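Local coordinates for protein ribonucleoside-diphosphate reductase (Pseudomonas aeruginosa, PDB 5IM3) that probably reduces ribonucleoside diphosphates to the deoxyribonucleotides needed for DNA synthesis, and binds dATP as an allosteric effector, at residues L375-D380 with V580-N585; D405-R410 with T456-I461; C451-T456 with A484-D489. All blocks are in the same frame, centred on the assembly; numbering follows the deposited sequence.

Interaction 1: L375-D380 with V580-N585; sequences LTTVPD and VVHSSN. With DTP (2'-deoxyadenosine 5'-triphosphate), chain G.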
loop_
_atom_site.group_PDB
_atom_site.type_symbol
_atom_site.label_atom_id
_atom_site.label_comp_id
_atom_site.label_asym_id
_atom_site.label_seq_id
_atom_site.Cartn_x
_atom_site.Cartn_y
_atom_site.Cartn_z
ATOM N N LEU A 375 -36.582 -12.065 -23.940
ATOM C CA LEU A 375 -36.116 -12.938 -22.874
ATOM C C LEU A 375 -36.195 -14.381 -23.351
ATOM O O LEU A 375 -37.181 -14.784 -23.975
ATOM C CB LEU A 375 -36.947 -12.783 -21.588
ATOM C CG LEU A 375 -36.923 -11.437 -20.853
ATOM C CD1 LEU A 375 -37.788 -10.389 -21.550
ATOM C CD2 LEU A 375 -37.375 -11.630 -19.410
ATOM N N THR A 376 -35.156 -15.158 -23.051
ATOM C CA THR A 376 -35.097 -16.561 -23.434
ATOM C C THR A 376 -34.647 -17.397 -22.248
ATOM O O THR A 376 -34.099 -16.889 -21.267
ATOM C CB THR A 376 -34.135 -16.803 -24.606
ATOM O OG1 THR A 376 -32.782 -16.665 -24.152
ATOM C CG2 THR A 376 -34.392 -15.820 -25.744
ATOM N N THR A 377 -34.884 -18.701 -22.359
ATOM C CA THR A 377 -34.383 -19.684 -21.408
ATOM C C THR A 377 -33.711 -20.794 -22.201
ATOM O O THR A 377 -34.254 -21.252 -23.212
ATOM C CB THR A 377 -35.511 -20.234 -20.521
ATOM O OG1 THR A 377 -34.985 -21.227 -19.635
ATOM C CG2 THR A 377 -36.631 -20.841 -21.359
ATOM N N VAL A 378 -32.529 -21.203 -21.763
ATOM C CA VAL A 378 -31.680 -22.129 -22.512
ATOM C C VAL A 378 -31.875 -23.534 -21.949
ATOM O O VAL A 378 -31.714 -23.726 -20.738
ATOM C CB VAL A 378 -30.199 -21.720 -22.446
ATOM C CG1 VAL A 378 -29.372 -22.572 -23.396
ATOM C CG2 VAL A 378 -30.033 -20.250 -22.782
ATOM N N PRO A 379 -32.220 -24.522 -22.771
ATOM C CA PRO A 379 -32.387 -25.886 -22.261
ATOM C C PRO A 379 -31.057 -26.611 -22.093
ATOM O O PRO A 379 -30.053 -26.294 -22.733
ATOM C CB PRO A 379 -33.247 -26.561 -23.336
ATOM C CG PRO A 379 -32.900 -25.842 -24.581
ATOM C CD PRO A 379 -32.627 -24.414 -24.182
ATOM N N ASP A 380 -31.075 -27.614 -21.213
ATOM C CA ASP A 380 -29.880 -28.381 -20.876
ATOM C C ASP A 380 -29.622 -29.505 -21.876
ATOM O O ASP A 380 -29.409 -30.655 -21.482
ATOM C CB ASP A 380 -30.007 -28.958 -19.460
ATOM C CG ASP A 380 -28.733 -29.649 -18.984
ATOM O OD1 ASP A 380 -27.631 -29.163 -19.309
ATOM O OD2 ASP A 380 -28.838 -30.683 -18.287
ATOM N N VAL A 580 -43.338 -19.712 -15.784
ATOM C CA VAL A 580 -42.407 -19.295 -14.742
ATOM C C VAL A 580 -41.498 -18.217 -15.316
ATOM O O VAL A 580 -41.099 -18.284 -16.483
ATOM C CB VAL A 580 -41.575 -20.494 -14.222
ATOM C CG1 VAL A 580 -40.424 -20.028 -13.324
ATOM C CG2 VAL A 580 -42.465 -21.485 -13.476
ATOM N N VAL A 581 -41.178 -17.219 -14.495
ATOM C CA VAL A 581 -40.196 -16.204 -14.871
ATOM C C VAL A 581 -38.806 -16.756 -14.586
ATOM O O VAL A 581 -38.455 -17.022 -13.432
ATOM C CB VAL A 581 -40.430 -14.890 -14.115
ATOM C CG1 VAL A 581 -39.487 -13.807 -14.634
ATOM C CG2 VAL A 581 -41.880 -14.454 -14.237
ATOM N N HIS A 582 -38.007 -16.914 -15.639
ATOM C CA HIS A 582 -36.705 -17.550 -15.530
ATOM C C HIS A 582 -35.562 -16.555 -15.425
ATOM O O HIS A 582 -34.451 -16.944 -15.041
ATOM C CB HIS A 582 -36.473 -18.467 -16.737
ATOM C CG HIS A 582 -37.331 -19.696 -16.735
ATOM N ND1 HIS A 582 -38.135 -20.045 -17.797
ATOM C CD2 HIS A 582 -37.504 -20.659 -15.800
ATOM C CE1 HIS A 582 -38.773 -21.167 -17.515
ATOM N NE2 HIS A 582 -38.406 -21.562 -16.310
ATOM N N SER A 583 -35.809 -15.293 -15.747
ATOM C CA SER A 583 -34.828 -14.232 -15.564
ATOM C C SER A 583 -35.517 -12.911 -15.885
ATOM O O SER A 583 -36.711 -12.869 -16.198
ATOM C CB SER A 583 -33.596 -14.439 -16.445
ATOM O OG SER A 583 -33.853 -14.091 -17.795
ATOM N N SER A 584 -34.754 -11.831 -15.799
ATOM C CA SER A 584 -35.191 -10.544 -16.303
ATOM C C SER A 584 -34.519 -10.312 -17.659
ATOM O O SER A 584 -33.991 -11.246 -18.271
ATOM C CB SER A 584 -34.884 -9.461 -15.267
ATOM O OG SER A 584 -35.492 -8.237 -15.629
ATOM N N ASN A 585 -34.528 -9.078 -18.140
ATOM C CA ASN A 585 -34.048 -8.789 -19.480
ATOM C C ASN A 585 -32.710 -8.057 -19.417
ATOM O O ASN A 585 -32.081 -7.943 -18.356
ATOM C CB ASN A 585 -35.094 -7.985 -20.253
ATOM C CG ASN A 585 -35.250 -6.575 -19.723
ATOM O OD1 ASN A 585 -35.357 -6.361 -18.514
ATOM N ND2 ASN A 585 -35.247 -5.600 -20.627
HETATM P PG DTP G . -28.719 -36.585 -21.056
HETATM O O1G DTP G . -27.339 -36.815 -20.541
HETATM O O2G DTP G . -29.753 -37.540 -20.457
HETATM O O3G DTP G . -29.201 -35.157 -20.803
HETATM P PB DTP G . -29.028 -35.708 -23.783
HETATM O O1B DTP G . -29.984 -34.689 -23.313
HETATM O O2B DTP G . -29.543 -36.397 -25.046
HETATM O O3B DTP G . -28.797 -36.787 -22.633
HETATM P PA DTP G . -27.350 -33.537 -24.437
HETATM O O1A DTP G . -28.661 -32.927 -24.299
HETATM O O2A DTP G . -26.907 -33.384 -25.874
HETATM O O3A DTP G . -27.605 -35.067 -24.105
HETATM O "O5'" DTP G . -26.329 -32.827 -23.467
HETATM C "C5'" DTP G . -26.655 -32.528 -22.094
HETATM C "C4'" DTP G . -25.672 -31.523 -21.547
HETATM O "O4'" DTP G . -24.327 -31.969 -21.823
HETATM C "C3'" DTP G . -25.789 -30.107 -22.113
HETATM O "O3'" DTP G . -25.614 -29.141 -21.077
HETATM C "C2'" DTP G . -24.649 -30.033 -23.119
HETATM C "C1'" DTP G . -23.610 -30.971 -22.530
HETATM N N9 DTP G . -22.780 -31.635 -23.525
HETATM C C8 DTP G . -23.125 -32.741 -24.256
HETATM N N7 DTP G . -22.220 -33.108 -25.131
HETATM C C5 DTP G . -21.201 -32.185 -24.955
HETATM C C6 DTP G . -19.945 -32.030 -25.572
HETATM N N6 DTP G . -19.485 -32.837 -26.531
HETATM N N1 DTP G . -19.164 -31.011 -25.155
HETATM C C2 DTP G . -19.614 -30.209 -24.186
HETATM N N3 DTP G . -20.779 -30.252 -23.534
HETATM C C4 DTP G . -21.532 -31.272 -23.969
HETATM O O HOH W 1 -35.668 -15.525 -19.412
#

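Interaction 2: D405-R410 with T456-I461; sequences DWTPVR and TWHLDI. With DTP (2'-deoxyadenosine 5'-triphosphate), chain G.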
loop_
_atom_site.group_PDB
_atom_site.type_symbol
_atom_site.label_atom_id
_atom_site.label_comp_id
_atom_site.label_asym_id
_atom_site.label_seq_id
_atom_site.Cartn_x
_atom_site.Cartn_y
_atom_site.Cartn_z
ATOM N N ASP A 405 -31.542 -16.857 -19.767
ATOM C CA ASP A 405 -31.498 -17.676 -18.560
ATOM C C ASP A 405 -30.654 -18.920 -18.832
ATOM O O ASP A 405 -31.096 -19.838 -19.533
ATOM C CB ASP A 405 -32.909 -18.059 -18.125
ATOM C CG ASP A 405 -32.921 -19.244 -17.177
ATOM O OD1 ASP A 405 -32.011 -19.335 -16.328
ATOM O OD2 ASP A 405 -33.837 -20.088 -17.286
ATOM N N TRP A 406 -29.450 -18.961 -18.267
ATOM C CA TRP A 406 -28.535 -20.078 -18.459
ATOM C C TRP A 406 -28.533 -21.057 -17.295
ATOM O O TRP A 406 -27.785 -22.038 -17.328
ATOM C CB TRP A 406 -27.122 -19.546 -18.709
ATOM C CG TRP A 406 -26.962 -19.120 -20.123
ATOM C CD1 TRP A 406 -27.283 -17.904 -20.658
ATOM C CD2 TRP A 406 -26.486 -19.921 -21.208
ATOM N NE1 TRP A 406 -27.025 -17.898 -22.006
ATOM C CE2 TRP A 406 -26.534 -19.123 -22.369
ATOM C CE3 TRP A 406 -26.020 -21.234 -21.311
ATOM C CZ2 TRP A 406 -26.131 -19.597 -23.615
ATOM C CZ3 TRP A 406 -25.621 -21.700 -22.548
ATOM C CH2 TRP A 406 -25.677 -20.885 -23.683
ATOM N N THR A 407 -29.372 -20.832 -16.289
ATOM C CA THR A 407 -29.393 -21.702 -15.118
ATOM C C THR A 407 -29.621 -23.175 -15.444
ATOM O O THR A 407 -28.992 -24.021 -14.787
ATOM C CB THR A 407 -30.462 -21.196 -14.144
ATOM O OG1 THR A 407 -30.085 -19.900 -13.659
ATOM C CG2 THR A 407 -30.641 -22.147 -12.964
ATOM N N PRO A 408 -30.481 -23.557 -16.394
ATOM C CA PRO A 408 -30.754 -24.994 -16.587
ATOM C C PRO A 408 -29.555 -25.802 -17.058
ATOM O O PRO A 408 -29.573 -27.033 -16.923
ATOM C CB PRO A 408 -31.877 -25.005 -17.639
ATOM C CG PRO A 408 -32.485 -23.642 -17.579
ATOM C CD PRO A 408 -31.356 -22.717 -17.231
ATOM N N VAL A 409 -28.521 -25.163 -17.596
ATOM C CA VAL A 409 -27.410 -25.877 -18.220
ATOM C C VAL A 409 -26.475 -26.406 -17.137
ATOM O O VAL A 409 -26.040 -25.656 -16.257
ATOM C CB VAL A 409 -26.672 -24.958 -19.208
ATOM C CG1 VAL A 409 -25.451 -25.648 -19.797
ATOM C CG2 VAL A 409 -27.620 -24.520 -20.318
ATOM N N ARG A 410 -26.145 -27.696 -17.218
ATOM C CA ARG A 410 -25.432 -28.376 -16.141
ATOM C C ARG A 410 -24.011 -27.843 -15.984
ATOM O O ARG A 410 -23.378 -27.385 -16.938
ATOM C CB ARG A 410 -25.409 -29.884 -16.391
ATOM C CG ARG A 410 -24.694 -30.315 -17.658
ATOM C CD ARG A 410 -24.910 -31.800 -17.920
ATOM N NE ARG A 410 -26.319 -32.105 -18.155
ATOM C CZ ARG A 410 -26.781 -33.282 -18.562
ATOM N NH1 ARG A 410 -25.947 -34.292 -18.782
ATOM N NH2 ARG A 410 -28.080 -33.450 -18.753
ATOM N N THR A 456 -28.187 -18.566 -7.967
ATOM C CA THR A 456 -27.078 -18.437 -7.021
ATOM C C THR A 456 -26.582 -19.769 -6.459
ATOM O O THR A 456 -25.471 -19.814 -5.916
ATOM C CB THR A 456 -27.485 -17.515 -5.867
ATOM O OG1 THR A 456 -28.146 -16.356 -6.391
ATOM C CG2 THR A 456 -26.261 -17.064 -5.087
ATOM N N TRP A 457 -27.361 -20.843 -6.564
ATOM C CA TRP A 457 -26.897 -22.164 -6.158
ATOM C C TRP A 457 -26.199 -22.917 -7.285
ATOM O O TRP A 457 -25.692 -24.021 -7.055
ATOM C CB TRP A 457 -28.064 -23.008 -5.628
ATOM C CG TRP A 457 -29.256 -23.066 -6.542
ATOM C CD1 TRP A 457 -30.422 -22.367 -6.411
ATOM C CD2 TRP A 457 -29.400 -23.865 -7.724
ATOM N NE1 TRP A 457 -31.280 -22.682 -7.432
ATOM C CE2 TRP A 457 -30.678 -23.596 -8.255
ATOM C CE3 TRP A 457 -28.574 -24.778 -8.384
ATOM C CZ2 TRP A 457 -31.149 -24.209 -9.413
ATOM C CZ3 TRP A 457 -29.045 -25.387 -9.539
ATOM C CH2 TRP A 457 -30.320 -25.100 -10.039
ATOM N N HIS A 458 -26.161 -22.354 -8.491
ATOM C CA HIS A 458 -25.535 -23.024 -9.622
ATOM C C HIS A 458 -24.049 -23.238 -9.355
ATOM O O HIS A 458 -23.348 -22.334 -8.895
ATOM C CB HIS A 458 -25.734 -22.191 -10.887
ATOM C CG HIS A 458 -25.489 -22.939 -12.160
ATOM N ND1 HIS A 458 -24.224 -23.207 -12.636
ATOM C CD2 HIS A 458 -26.349 -23.452 -13.071
ATOM C CE1 HIS A 458 -24.315 -23.862 -13.780
ATOM N NE2 HIS A 458 -25.594 -24.022 -14.067
ATOM N N LEU A 459 -23.567 -24.444 -9.656
ATOM C CA LEU A 459 -22.202 -24.805 -9.296
ATOM C C LEU A 459 -21.149 -23.986 -10.033
ATOM O O LEU A 459 -20.005 -23.917 -9.571
ATOM C CB LEU A 459 -21.969 -26.296 -9.545
ATOM C CG LEU A 459 -21.727 -27.103 -8.272
ATOM C CD1 LEU A 459 -21.614 -28.572 -8.613
ATOM C CD2 LEU A 459 -20.474 -26.623 -7.561
ATOM N N ASP A 460 -21.498 -23.360 -11.153
ATOM C CA ASP A 460 -20.567 -22.498 -11.867
ATOM C C ASP A 460 -20.635 -21.046 -11.400
ATOM O O ASP A 460 -19.999 -20.182 -12.012
ATOM C CB ASP A 460 -20.828 -22.568 -13.376
ATOM C CG ASP A 460 -20.533 -23.941 -13.963
ATOM O OD1 ASP A 460 -19.687 -24.671 -13.406
ATOM O OD2 ASP A 460 -21.148 -24.282 -14.993
ATOM N N ILE A 461 -21.358 -20.762 -10.313
ATOM C CA ILE A 461 -21.631 -19.373 -9.946
ATOM C C ILE A 461 -20.340 -18.611 -9.675
ATOM O O ILE A 461 -20.216 -17.435 -10.035
ATOM C CB ILE A 461 -22.587 -19.305 -8.737
ATOM C CG1 ILE A 461 -23.009 -17.856 -8.469
ATOM C CG2 ILE A 461 -21.940 -19.893 -7.487
ATOM C CD1 ILE A 461 -23.797 -17.224 -9.606
HETATM P PG DTP G . -28.719 -36.585 -21.056
HETATM O O1G DTP G . -27.339 -36.815 -20.541
HETATM O O2G DTP G . -29.753 -37.540 -20.457
HETATM O O3G DTP G . -29.201 -35.157 -20.803
HETATM P PB DTP G . -29.028 -35.708 -23.783
HETATM O O1B DTP G . -29.984 -34.689 -23.313
HETATM O O2B DTP G . -29.543 -36.397 -25.046
HETATM O O3B DTP G . -28.797 -36.787 -22.633
HETATM P PA DTP G . -27.350 -33.537 -24.437
HETATM O O1A DTP G . -28.661 -32.927 -24.299
HETATM O O2A DTP G . -26.907 -33.384 -25.874
HETATM O O3A DTP G . -27.605 -35.067 -24.105
HETATM O "O5'" DTP G . -26.329 -32.827 -23.467
HETATM C "C5'" DTP G . -26.655 -32.528 -22.094
HETATM C "C4'" DTP G . -25.672 -31.523 -21.547
HETATM O "O4'" DTP G . -24.327 -31.969 -21.823
HETATM C "C3'" DTP G . -25.789 -30.107 -22.113
HETATM O "O3'" DTP G . -25.614 -29.141 -21.077
HETATM C "C2'" DTP G . -24.649 -30.033 -23.119
HETATM C "C1'" DTP G . -23.610 -30.971 -22.530
HETATM N N9 DTP G . -22.780 -31.635 -23.525
HETATM C C8 DTP G . -23.125 -32.741 -24.256
HETATM N N7 DTP G . -22.220 -33.108 -25.131
HETATM C C5 DTP G . -21.201 -32.185 -24.955
HETATM C C6 DTP G . -19.945 -32.030 -25.572
HETATM N N6 DTP G . -19.485 -32.837 -26.531
HETATM N N1 DTP G . -19.164 -31.011 -25.155
HETATM C C2 DTP G . -19.614 -30.209 -24.186
HETATM N N3 DTP G . -20.779 -30.252 -23.534
HETATM C C4 DTP G . -21.532 -31.272 -23.969
#

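Interaction 3: C451-T456 with A484-D489; sequences CAYLET and ANWIPD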
loop_
_atom_site.group_PDB
_atom_site.type_symbol
_atom_site.label_atom_id
_atom_site.label_comp_id
_atom_site.label_asym_id
_atom_site.label_seq_id
_atom_site.Cartn_x
_atom_site.Cartn_y
_atom_site.Cartn_z
ATOM N N CYS A 451 -27.524 -10.158 -21.904
ATOM C CA CYS A 451 -27.234 -10.339 -20.484
ATOM C C CYS A 451 -27.552 -11.775 -20.098
ATOM O O CYS A 451 -28.686 -12.227 -20.274
ATOM C CB CYS A 451 -28.043 -9.370 -19.614
ATOM S SG CYS A 451 -27.713 -9.526 -17.833
ATOM N N ALA A 452 -26.560 -12.479 -19.556
ATOM C CA ALA A 452 -26.747 -13.847 -19.092
ATOM C C ALA A 452 -27.079 -13.865 -17.604
ATOM O O ALA A 452 -26.459 -13.154 -16.807
ATOM C CB ALA A 452 -25.494 -14.683 -19.361
ATOM N N TYR A 453 -28.067 -14.679 -17.238
ATOM C CA TYR A 453 -28.515 -14.825 -15.860
ATOM C C TYR A 453 -28.161 -16.212 -15.337
ATOM O O TYR A 453 -28.264 -17.205 -16.064
ATOM C CB TYR A 453 -30.026 -14.614 -15.749
ATOM C CG TYR A 453 -30.474 -13.175 -15.831
ATOM C CD1 TYR A 453 -30.543 -12.516 -17.052
ATOM C CD2 TYR A 453 -30.871 -12.489 -14.693
ATOM C CE1 TYR A 453 -30.970 -11.206 -17.133
ATOM C CE2 TYR A 453 -31.298 -11.175 -14.764
ATOM C CZ TYR A 453 -31.344 -10.540 -15.989
ATOM O OH TYR A 453 -31.766 -9.237 -16.072
ATOM N N LEU A 454 -27.756 -16.279 -14.070
ATOM C CA LEU A 454 -27.456 -17.553 -13.427
ATOM C C LEU A 454 -27.942 -17.525 -11.985
ATOM O O LEU A 454 -27.742 -16.537 -11.276
ATOM C CB LEU A 454 -25.959 -17.861 -13.466
ATOM C CG LEU A 454 -25.610 -19.333 -13.258
ATOM C CD1 LEU A 454 -25.994 -20.148 -14.485
ATOM C CD2 LEU A 454 -24.133 -19.497 -12.936
ATOM N N GLU A 455 -28.578 -18.613 -11.559
ATOM C CA GLU A 455 -29.114 -18.704 -10.210
ATOM C C GLU A 455 -27.994 -19.011 -9.215
ATOM O O GLU A 455 -26.985 -19.634 -9.558
ATOM C CB GLU A 455 -30.209 -19.772 -10.152
ATOM C CG GLU A 455 -31.190 -19.612 -9.001
ATOM C CD GLU A 455 -32.499 -20.341 -9.240
ATOM O OE1 GLU A 455 -32.933 -20.431 -10.411
ATOM O OE2 GLU A 455 -33.100 -20.822 -8.258
ATOM N N THR A 456 -28.187 -18.566 -7.967
ATOM C CA THR A 456 -27.078 -18.437 -7.021
ATOM C C THR A 456 -26.582 -19.769 -6.459
ATOM O O THR A 456 -25.471 -19.814 -5.916
ATOM C CB THR A 456 -27.485 -17.515 -5.867
ATOM O OG1 THR A 456 -28.146 -16.356 -6.391
ATOM C CG2 THR A 456 -26.261 -17.064 -5.087
ATOM N N ALA A 484 -25.937 -11.233 -14.815
ATOM C CA ALA A 484 -26.788 -10.854 -13.696
ATOM C C ALA A 484 -27.032 -12.060 -12.803
ATOM O O ALA A 484 -27.165 -13.183 -13.291
ATOM C CB ALA A 484 -28.126 -10.280 -14.171
ATOM N N ASN A 485 -27.092 -11.813 -11.496
ATOM C CA ASN A 485 -27.461 -12.841 -10.534
ATOM C C ASN A 485 -28.976 -13.001 -10.472
ATOM O O ASN A 485 -29.718 -12.016 -10.416
ATOM C CB ASN A 485 -26.933 -12.491 -9.142
ATOM C CG ASN A 485 -25.424 -12.602 -9.037
ATOM O OD1 ASN A 485 -24.728 -11.607 -8.817
ATOM N ND2 ASN A 485 -24.910 -13.819 -9.171
ATOM N N TRP A 486 -29.426 -14.252 -10.469
ATOM C CA TRP A 486 -30.831 -14.616 -10.279
ATOM C C TRP A 486 -30.935 -15.202 -8.868
ATOM O O TRP A 486 -30.704 -16.392 -8.655
ATOM C CB TRP A 486 -31.268 -15.597 -11.369
ATOM C CG TRP A 486 -32.744 -15.835 -11.483
ATOM C CD1 TRP A 486 -33.389 -17.032 -11.367
ATOM C CD2 TRP A 486 -33.757 -14.859 -11.759
ATOM N NE1 TRP A 486 -34.741 -16.861 -11.550
ATOM C CE2 TRP A 486 -34.993 -15.536 -11.792
ATOM C CE3 TRP A 486 -33.739 -13.480 -11.980
ATOM C CZ2 TRP A 486 -36.200 -14.881 -12.036
ATOM C CZ3 TRP A 486 -34.941 -12.828 -12.219
ATOM C CH2 TRP A 486 -36.153 -13.529 -12.242
ATOM N N ILE A 487 -31.273 -14.357 -7.901
ATOM C CA ILE A 487 -31.032 -14.639 -6.487
ATOM C C ILE A 487 -32.333 -15.120 -5.850
ATOM O O ILE A 487 -33.317 -14.367 -5.843
ATOM C CB ILE A 487 -30.493 -13.407 -5.749
ATOM C CG1 ILE A 487 -29.271 -12.841 -6.476
ATOM C CG2 ILE A 487 -30.131 -13.777 -4.309
ATOM C CD1 ILE A 487 -28.826 -11.490 -5.954
ATOM N N PRO A 488 -32.379 -16.331 -5.294
ATOM C CA PRO A 488 -33.558 -16.737 -4.521
ATOM C C PRO A 488 -33.587 -16.066 -3.157
ATOM O O PRO A 488 -32.550 -15.733 -2.579
ATOM C CB PRO A 488 -33.394 -18.258 -4.383
ATOM C CG PRO A 488 -32.283 -18.640 -5.321
ATOM C CD PRO A 488 -31.421 -17.438 -5.453
ATOM N N ASP A 489 -34.805 -15.878 -2.640
ATOM C CA ASP A 489 -34.965 -15.298 -1.309
ATOM C C ASP A 489 -34.179 -16.081 -0.267
ATOM O O ASP A 489 -33.624 -15.497 0.671
ATOM C CB ASP A 489 -36.447 -15.259 -0.927
ATOM C CG ASP A 489 -37.175 -14.063 -1.513
ATOM O OD1 ASP A 489 -36.586 -13.354 -2.354
ATOM O OD2 ASP A 489 -38.341 -13.836 -1.131
HETATM O O HOH W 2 -26.801 -15.755 -8.825
#

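Interaction 1: L375-D380 with V580-N585
Strand 373-377 of the ten-stranded alpha-beta barrel turns Leu-375 and Thr-377 toward the loop residues His-582 to Asn-585, whose course runs roughly counter to it, 148° away in direction. No direct hydrogen bond joins the segments, which rely on packing and one bridging water. Leu-375 divides its two methyls: CD2 lies 3.5 Å from Ser-583 O, whereas CD1 of Leu-375 rests on Asn-585 CB at 3.8 Å. The amide of Asn-585 leads away from the leucine, and its OD1 is bonded to the backbone N atoms of Glu-589 and Ile-590. The strand itself pairs with strands 401-405 and 600-608, and the disulfide Cys-373 to Cys-602 ties it to the latter; segment 580-585 probably forms the root of the finger loop that, in this family, reaches into the barrel. Between Leu-375 and Thr-377, Thr-376 turns its side chain away but offers its carbonyl: the water donates to Thr-376 O at 2.8 Å and, over an equal distance, to Ser-583 OG. That hydroxyl donates in turn to Ser-584 O, 2.9 Å from Ser-583 OG, in the carbonyl plane on a lone pair, which fixes the serine rotamer. With OG1 anti to its backbone N (chi1 178°), Thr-377 sets that atom over one face of the His-582 ring, 3.8 Å from His-582 ND1. Both partners spend their polarity on others: Thr-377 OG1 on Asp-405, the imidazole nitrogens on Thr-594 and Asp-514. Past the strand's end, Asp-380 OD1 accepts from O3' of the bound dATP at 2.7 Å.

Interaction 2: D405-R410 with T456-I461
Thr-407 and His-458 bring two type I turns together, Trp-406 to Val-409 and His-458 to Ile-461, where Thr-407 CA lies 6.8 Å from His-458 CA. The imidazole of His-458 is the main bridge. Its NE2 donates to Val-409 O over 2.8 Å, with the carbonyl oxygen close to the ring plane and the donor approaching almost head-on to the C=O bond. At the other nitrogen, Asp-460 N donates to His-458 ND1 at 3.1 Å, somewhat tilted from that plane. Grips at both nitrogens fix the ring's rotation and are consistent with a neutral imidazole protonated at NE2. Because the ring swings out with CG anti to the backbone N (chi1 -163°), its CD2 edge also meets Thr-407 O, 3.2 Å from His-458 CD2. Beside it, methyl CG2 of Thr-407 packs 4.1 Å from Trp-457 CZ2, the two side chains crossing at about a right angle, while the threonine hydroxyl is bonded to Glu-455 N. The first turn is braced by an Asx turn, Thr-407 N donating to Asp-405 OD1 at 3.0 Å from above the carboxylate plane. From the far end of the same loop Arg-410 reaches dATP. Bent at chi3 (63°), it lays one guanidinium face against C5' of the nucleotide; Arg-410 NH2 donates to O3G at 2.9 Å, and NH1 more weakly to O1G, with NE bridged to Asp-380. Lys-397 and Val-440 of the second subunit also bond to the nucleotide, in an effector pocket at the dimer interface consistent with the allosteric specificity site of class I reductases.

Interaction 3: C451-T456 with A484-D489
Tyr-453 and Glu-455 stand beside Ala-484 and Trp-486 on one face of two neighbouring parallel barrel strands, 450-455 and 482-487, joined by a beta-alpha-beta crossover through helix 461-465. The strand directions differ by 33°. Ala-484 N donates to Ala-452 O at 2.8 Å and Trp-486 N to Leu-454 O at 3.0 Å, with Leu-454 N returning a bond to Ala-484 O between them. Over the face of the Tyr-453 ring lies the methyl of Ala-484, its CB 3.6 Å from the ring centroid and displaced toward the rim, a CH-pi contact. The phenol's hydroxyl continues to Asn-585 O. Trp-486 comes obliquely to the same tyrosine, Trp-486 CE3 being 4.1 Å from Tyr-453 CD2. The indole's opposite flank meets Glu-455: anti at chi1 and extended beyond, this side chain sets OE1 in the indole plane at its edge, 3.6 Å from Trp-486 CD1, with carboxylate and ring planes 72° apart. Buried as it is, the carboxylate is held by Lys-566 through OE2 and by His-513 through OE1, and OE2 also touches the ring of Pro-488. Leu-454 and Asn-485 occupy the other face, packed on helix 461-465. There a water donates to Leu-454 O at 2.7 Å, accepts from Asn-485 ND2 at the same length, and sits 2.8 Å from Thr-456 OG1.

Overall arrangement
The contacts are built on neighbouring parallel strands 373-377, 401-405, 450-455 and 482-487 or loops leaving them, with loop 580-585 packed against the first; their centres lie 8 to 12 Å apart. Interaction 1 meets interaction 2 through Thr-377 OG1 and Asp-405 OD2, 2.9 Å apart, and the equally long salt bridge of Asp-380 OD2 with Arg-410 NE. Both touch the same dATP: Asp-380 accepts from O3', while Arg-410 packs over C5' and binds the gamma-phosphate. Interaction 3 shares Thr-456 with interaction 2, and Thr-407 OG1 lies 2.9 Å from Glu-455 N. Tyr-453 OH reaches interaction 1, 2.6 Å from Asn-585 O. The Leu-454 side chain stays about 11 Å from the dATP, nearest atoms.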